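Local structure of peptidase M3B, oligoendopeptidase F (Enterococcus faecium, 2QR4) at residues Met267-Arg272 and Gln568-Leu573; Tyr410-Glu415 and Tyr423-Tyr428. The protein is an oligoendopeptidase F of peptidase family M3, which probably hydrolyses short peptides with a zinc-dependent active site. One frame throughout, in Å; residues are numbered along the deposited sequence. Where two conformers were deposited one is given.

In the fold
Interactions 1 and 2 lie about 14 Å apart, centre to centre, on the same side of the chain's centre; both are apolar helix contacts, buried locally but far from that centre. They share no helix: 267-272/568-573 brings together helices 260-274 and 557-579 across nearly 300 residues, whereas 410-415/423-428 closes a local hairpin of helices 394-414 and 418-454, nested within that loop. Helix 557-579 connects them, presenting L570 and L573 to interaction 1 and R569 and E572 to interaction 2. Interaction 1 is three buried leucines meeting through methyl groups; interaction 2 reaches nearer the surface at partly exposed L412, buries more area and lies close to a polar turn, where R421 binds backbone carbonyls.

Interaction 1 (Met267-Arg272 and Gln568-Leu573); sequences MELRKR and QRLNEL
L269 and L570 mark the closest backbone approach of the two helical segments, their CA atoms still 8.9 Å apart; between these two segments the contact is made by leucine side chains. A single methyl, CD2 of L269, does all the touching from its side. It reaches L573 at 3.6 Å, CD2 to CD2, and L570 CD1 at 3.9 Å. The branch point CG of L573 is also close, 4.0 Å from the same L269 CD2. With CG anti to the backbone N (chi1 174°), L269 extends straight out from helix 260-274 and delivers this methyl to two leucines one helical turn apart. The L573 side chain crosses it at a slant, while L570, whose CB does not point at the partner, swings one methyl nearer and runs past L269 in the opposite sense.

In the predominantly helical fold of this M3 peptidase, the contact fastens the C-terminal helix 557-579 to helix 260-274, far along the sequence. In one of its two conformers N571 OD1 is hydrogen-bonded to R265 NH2, so this polar link between the helices is less certain. On its other flanks L573 packs against A422 and L429 of helix 418-454, which places it where three helices converge.

Charged groups of the segments turn to other partners. R569 forms a salt bridge with E409 and E572 one with R421, while the buried R270 gives NH2 to the carbonyl O of T286. Within helix 260-274, the R272 guanidinium folds back and lays one face over E268 O, which sits 4.0 Å above its centre.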
loop_
_atom_site.group_PDB
_atom_site.type_symbol
_atom_site.label_atom_id
_atom_site.label_comp_id
_atom_site.label_asym_id
_atom_site.label_seq_id
_atom_site.Cartn_x
_atom_site.Cartn_y
_atom_site.Cartn_z
HETATM N N MSE A 267 23.962 28.283 11.426
HETATM C CA MSE A 267 23.713 28.504 10.003
HETATM C C MSE A 267 24.267 29.862 9.521
HETATM O O MSE A 267 24.859 29.937 8.447
HETATM C CB MSE A 267 22.227 28.344 9.691
HETATM C CG MSE A 267 21.713 26.922 9.936
HETATM SE SE MSE A 267 22.569 25.507 8.836
HETATM C CE MSE A 267 24.061 24.994 9.992
ATOM N N GLU A 268 24.125 30.915 10.324
ATOM C CA GLU A 268 24.785 32.182 10.006
ATOM C C GLU A 268 26.285 31.974 9.836
ATOM O O GLU A 268 26.903 32.524 8.913
ATOM C CB GLU A 268 24.532 33.257 11.078
ATOM C CG GLU A 268 23.051 33.576 11.329
ATOM C CD GLU A 268 22.399 34.483 10.256
ATOM O OE1 GLU A 268 23.073 34.930 9.286
ATOM O OE2 GLU A 268 21.184 34.746 10.398
ATOM N N LEU A 269 26.874 31.178 10.724
ATOM C CA LEU A 269 28.321 30.971 10.684
ATOM C C LEU A 269 28.697 30.245 9.403
ATOM O O LEU A 269 29.627 30.641 8.702
ATOM C CB LEU A 269 28.801 30.195 11.905
ATOM C CG LEU A 269 30.270 29.811 11.895
ATOM C CD1 LEU A 269 31.126 31.055 11.781
ATOM C CD2 LEU A 269 30.578 29.045 13.168
ATOM N N ARG A 270 27.961 29.189 9.083
ATOM C CA ARG A 270 28.201 28.505 7.817
ATOM C C ARG A 270 28.050 29.438 6.587
ATOM O O ARG A 270 28.814 29.339 5.627
ATOM C CB ARG A 270 27.325 27.264 7.721
ATOM C CG ARG A 270 27.213 26.658 6.337
ATOM C CD ARG A 270 26.456 25.323 6.397
ATOM N NE ARG A 270 27.275 24.268 6.995
ATOM C CZ ARG A 270 28.057 23.452 6.293
ATOM N NH1 ARG A 270 28.763 22.532 6.914
ATOM N NH2 ARG A 270 28.131 23.555 4.965
ATOM N N LYS A 271 27.094 30.361 6.628
ATOM C CA LYS A 271 26.921 31.309 5.524
ATOM C C LYS A 271 28.161 32.178 5.397
ATOM O O LYS A 271 28.700 32.354 4.306
ATOM C CB LYS A 271 25.683 32.175 5.734
ATOM C CG LYS A 271 25.488 33.262 4.688
ATOM C CD LYS A 271 24.030 33.725 4.704
ATOM C CE LYS A 271 23.809 35.015 3.919
ATOM N NZ LYS A 271 22.365 35.376 3.935
ATOM N N ARG A 272 28.623 32.703 6.524
ATOM C CA ARG A 272 29.853 33.478 6.551
ATOM C C ARG A 272 31.053 32.700 6.025
ATOM O O ARG A 272 31.827 33.224 5.232
ATOM C CB ARG A 272 30.145 34.002 7.960
ATOM C CG ARG A 272 29.385 35.280 8.324
ATOM C CD ARG A 272 29.959 35.946 9.588
ATOM N NE ARG A 272 29.823 35.083 10.763
ATOM C CZ ARG A 272 28.733 35.018 11.529
ATOM N NH1 ARG A 272 27.675 35.776 11.253
ATOM N NH2 ARG A 272 28.699 34.194 12.570
ATOM N N GLN A 568 28.655 26.855 23.800
ATOM C CA GLN A 568 30.016 27.259 24.129
ATOM C C GLN A 568 31.025 26.912 23.035
ATOM O O GLN A 568 31.910 27.703 22.724
ATOM C CB GLN A 568 30.473 26.841 25.549
ATOM C CG GLN A 568 30.176 25.449 25.982
ATOM C CD GLN A 568 30.410 25.252 27.481
ATOM O OE1 GLN A 568 29.479 25.010 28.242
ATOM N NE2 GLN A 568 31.655 25.344 27.898
ATOM N N ARG A 569 30.868 25.762 22.400
ATOM C CA ARG A 569 31.798 25.402 21.344
ATOM C C ARG A 569 31.553 26.238 20.073
ATOM O O ARG A 569 32.482 26.606 19.367
ATOM C CB ARG A 569 31.773 23.901 21.096
ATOM C CG ARG A 569 32.241 23.095 22.348
ATOM C CD ARG A 569 32.252 21.587 22.082
ATOM N NE ARG A 569 32.943 20.893 23.145
ATOM C CZ ARG A 569 33.006 19.572 23.268
ATOM N NH1 ARG A 569 32.383 18.796 22.396
ATOM N NH2 ARG A 569 33.680 19.033 24.282
ATOM N N LEU A 570 30.301 26.582 19.832
ATOM C CA LEU A 570 29.935 27.472 18.754
ATOM C C LEU A 570 30.593 28.836 18.972
ATOM O O LEU A 570 31.266 29.360 18.071
ATOM C CB LEU A 570 28.407 27.582 18.682
ATOM C CG LEU A 570 27.753 28.612 17.760
ATOM C CD1 LEU A 570 28.349 28.502 16.379
ATOM C CD2 LEU A 570 26.254 28.373 17.715
ATOM N N ASN A 571 30.410 29.394 20.169
ATOM C CA ASN A 571 31.032 30.667 20.548
ATOM C C ASN A 571 32.560 30.654 20.401
ATOM O O ASN A 571 33.155 31.627 19.935
ATOM C CB ASN A 571 30.629 31.072 21.976
ATOM C CG ASN A 571 29.236 31.696 22.044
ATOM O OD1 ASN A 571 28.653 32.056 21.011
ATOM N ND2 ASN A 571 28.704 31.849 23.268
ATOM N N GLU A 572 33.191 29.546 20.782
ATOM C CA GLU A 572 34.646 29.410 20.648
ATOM C C GLU A 572 35.079 29.353 19.173
ATOM O O GLU A 572 36.095 29.928 18.794
ATOM C CB GLU A 572 35.178 28.193 21.429
ATOM C CG GLU A 572 36.691 27.955 21.256
ATOM C CD GLU A 572 37.204 26.695 21.956
ATOM O OE1 GLU A 572 36.386 25.927 22.522
ATOM O OE2 GLU A 572 38.439 26.479 21.948
ATOM N N LEU A 573 34.298 28.674 18.342
ATOM C CA LEU A 573 34.591 28.594 16.905
ATOM C C LEU A 573 34.512 29.971 16.225
ATOM O O LEU A 573 35.377 30.331 15.438
ATOM C CB LEU A 573 33.629 27.613 16.217
ATOM C CG LEU A 573 33.832 27.414 14.711
ATOM C CD1 LEU A 573 35.290 27.001 14.371
ATOM C CD2 LEU A 573 32.834 26.416 14.158
#

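Interaction 2 (Tyr410-Glu415 and Tyr423-Tyr428); sequences YLLETE and YVLNHY
L412 reaches across the hairpin to both V424 and L425. L425 CD1 sits against the branched end of L412, 3.7 Å from CD2 and 3.9 Å from CG, with the two leucine side chains set at a slant to each other. L412 CD1 also lies near that methyl and faces V424 CG2, the L412 and V424 side chains passing in opposite directions. The modelled separation of L412 CD1 and V424 CG2 is too short for two carbons, and V424 chi1 (4°) and the chi2 angles of L412 and L425 are near eclipsed, so the fine placement of the methyls is doubtful. From the preceding residue, L411 CB adds a looser touch on V424 CG2 at 4.4 Å.

The backbones form an antiparallel helical hairpin: segments 410-414 and 423-428 of helices 394-414 and 418-454 run at 154° between their directions, with axes 10.4 Å apart at closest. R421, in the later helix, binds the carbonyl O atoms of both L412 and E415 through NH1, tying the connecting turn to the hairpin. L411 also rests on L361 and F365 of helix 361-379, which carries the HExxH sequence expected to bind the catalytic zinc ion in this family.

Around the same turn, L411 O accepts from two backbone donors, T414 N and E415 N. T414 OG1 gives a hydrogen bond to Y410 O at 3.1 Å, tilted 29° from the carbonyl plane, and this hydroxyl oxygen lies over the rim of the Y410 ring. L425 also packs against R569 and E572 of helix 557-579, and R569 touches L412 as well.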
loop_
_atom_site.group_PDB
_atom_site.type_symbol
_atom_site.label_atom_id
_atom_site.label_comp_id
_atom_site.label_asym_id
_atom_site.label_seq_id
_atom_site.Cartn_x
_atom_site.Cartn_y
_atom_site.Cartn_z
ATOM N N TYR A 410 39.184 15.606 24.790
ATOM C CA TYR A 410 40.631 15.428 24.948
ATOM C C TYR A 410 41.421 16.270 23.935
ATOM O O TYR A 410 42.421 16.890 24.291
ATOM C CB TYR A 410 41.031 13.951 24.844
ATOM C CG TYR A 410 42.522 13.750 24.857
ATOM C CD1 TYR A 410 43.249 13.933 26.019
ATOM C CD2 TYR A 410 43.208 13.398 23.703
ATOM C CE1 TYR A 410 44.611 13.768 26.034
ATOM C CE2 TYR A 410 44.563 13.236 23.710
ATOM C CZ TYR A 410 45.266 13.425 24.878
ATOM O OH TYR A 410 46.638 13.256 24.902
ATOM N N LEU A 411 40.968 16.277 22.683
ATOM C CA LEU A 411 41.616 17.038 21.615
ATOM C C LEU A 411 41.588 18.535 21.936
ATOM O O LEU A 411 42.597 19.221 21.822
ATOM C CB LEU A 411 40.934 16.761 20.251
ATOM C CG LEU A 411 41.173 15.380 19.610
ATOM C CD1 LEU A 411 40.351 15.166 18.340
ATOM C CD2 LEU A 411 42.653 15.134 19.322
ATOM N N LEU A 412 40.421 19.022 22.349
ATOM C CA LEU A 412 40.212 20.433 22.686
ATOM C C LEU A 412 41.005 20.867 23.911
ATOM O O LEU A 412 41.229 22.064 24.124
ATOM C CB LEU A 412 38.721 20.708 22.905
ATOM C CG LEU A 412 37.812 21.208 21.756
ATOM C CD1 LEU A 412 38.369 21.031 20.360
ATOM C CD2 LEU A 412 36.402 20.655 21.851
ATOM N N GLU A 413 41.437 19.907 24.726
ATOM C CA GLU A 413 42.282 20.262 25.864
ATOM C C GLU A 413 43.767 20.160 25.534
ATOM O O GLU A 413 44.593 20.551 26.342
ATOM C CB GLU A 413 41.962 19.421 27.106
ATOM C CG GLU A 413 40.502 19.469 27.538
ATOM C CD GLU A 413 40.222 18.634 28.793
ATOM O OE1 GLU A 413 39.061 18.601 29.254
ATOM O OE2 GLU A 413 41.162 18.013 29.324
ATOM N N THR A 414 44.119 19.637 24.361
ATOM C CA THR A 414 45.555 19.446 24.048
ATOM C C THR A 414 46.030 20.120 22.765
ATOM O O THR A 414 47.173 20.519 22.672
ATOM C CB THR A 414 45.945 17.959 23.948
ATOM O OG1 THR A 414 45.154 17.324 22.928
ATOM C CG2 THR A 414 45.750 17.257 25.284
ATOM N N GLU A 415 45.156 20.217 21.775
ATOM C CA GLU A 415 45.499 20.835 20.500
ATOM C C GLU A 415 45.662 22.340 20.621
ATOM O O GLU A 415 44.817 23.024 21.191
ATOM C CB GLU A 415 44.420 20.519 19.464
ATOM C CG GLU A 415 44.403 19.060 19.078
ATOM C CD GLU A 415 45.771 18.577 18.619
ATOM O OE1 GLU A 415 46.584 19.415 18.152
ATOM O OE2 GLU A 415 46.031 17.360 18.724
ATOM N N TYR A 423 38.749 22.610 13.278
ATOM C CA TYR A 423 38.243 21.397 12.664
ATOM C C TYR A 423 37.436 20.584 13.661
ATOM O O TYR A 423 36.332 20.137 13.342
ATOM C CB TYR A 423 39.354 20.515 12.072
ATOM C CG TYR A 423 38.766 19.309 11.373
ATOM C CD1 TYR A 423 38.651 18.082 12.024
ATOM C CD2 TYR A 423 38.261 19.423 10.082
ATOM C CE1 TYR A 423 38.083 16.989 11.390
ATOM C CE2 TYR A 423 37.687 18.349 9.440
ATOM C CZ TYR A 423 37.596 17.133 10.091
ATOM O OH TYR A 423 37.015 16.068 9.425
ATOM N N VAL A 424 37.962 20.386 14.869
ATOM C CA VAL A 424 37.228 19.547 15.810
ATOM C C VAL A 424 35.994 20.224 16.423
ATOM O O VAL A 424 34.973 19.580 16.662
ATOM C CB VAL A 424 38.144 18.787 16.813
ATOM C CG1 VAL A 424 39.601 19.163 16.639
ATOM C CG2 VAL A 424 37.648 18.901 18.239
ATOM N N LEU A 425 36.062 21.533 16.606
ATOM C CA LEU A 425 34.901 22.288 17.043
ATOM C C LEU A 425 33.755 22.111 16.044
ATOM O O LEU A 425 32.624 21.783 16.417
ATOM C CB LEU A 425 35.266 23.765 17.166
ATOM C CG LEU A 425 35.482 24.405 18.542
ATOM C CD1 LEU A 425 35.394 23.432 19.702
ATOM C CD2 LEU A 425 36.783 25.195 18.574
ATOM N N ASN A 426 34.054 22.312 14.767
ATOM C CA ASN A 426 33.025 22.220 13.735
ATOM C C ASN A 426 32.551 20.784 13.453
ATOM O O ASN A 426 31.379 20.552 13.183
ATOM C CB ASN A 426 33.489 22.909 12.455
ATOM C CG ASN A 426 32.446 22.872 11.376
ATOM O OD1 ASN A 426 32.530 22.060 10.463
ATOM N ND2 ASN A 426 31.438 23.740 11.478
ATOM N N HIS A 427 33.464 19.829 13.532
ATOM C CA HIS A 427 33.118 18.421 13.427
ATOM C C HIS A 427 32.061 18.062 14.479
ATOM O O HIS A 427 31.074 17.392 14.170
ATOM C CB HIS A 427 34.387 17.576 13.591
ATOM C CG HIS A 427 34.145 16.103 13.751
ATOM N ND1 HIS A 427 33.941 15.258 12.679
ATOM C CD2 HIS A 427 34.120 15.321 14.857
ATOM C CE1 HIS A 427 33.788 14.022 13.117
ATOM N NE2 HIS A 427 33.894 14.032 14.436
ATOM N N TYR A 428 32.265 18.526 15.715
ATOM C CA TYR A 428 31.294 18.307 16.794
ATOM C C TYR A 428 29.954 19.016 16.524
ATOM O O TYR A 428 28.885 18.428 16.710
ATOM C CB TYR A 428 31.843 18.763 18.159
ATOM C CG TYR A 428 30.795 18.690 19.259
ATOM C CD1 TYR A 428 30.494 17.473 19.876
ATOM C CD2 TYR A 428 30.075 19.829 19.654
ATOM C CE1 TYR A 428 29.525 17.386 20.858
ATOM C CE2 TYR A 428 29.096 19.754 20.655
ATOM C CZ TYR A 428 28.826 18.530 21.241
ATOM O OH TYR A 428 27.871 18.430 22.220
#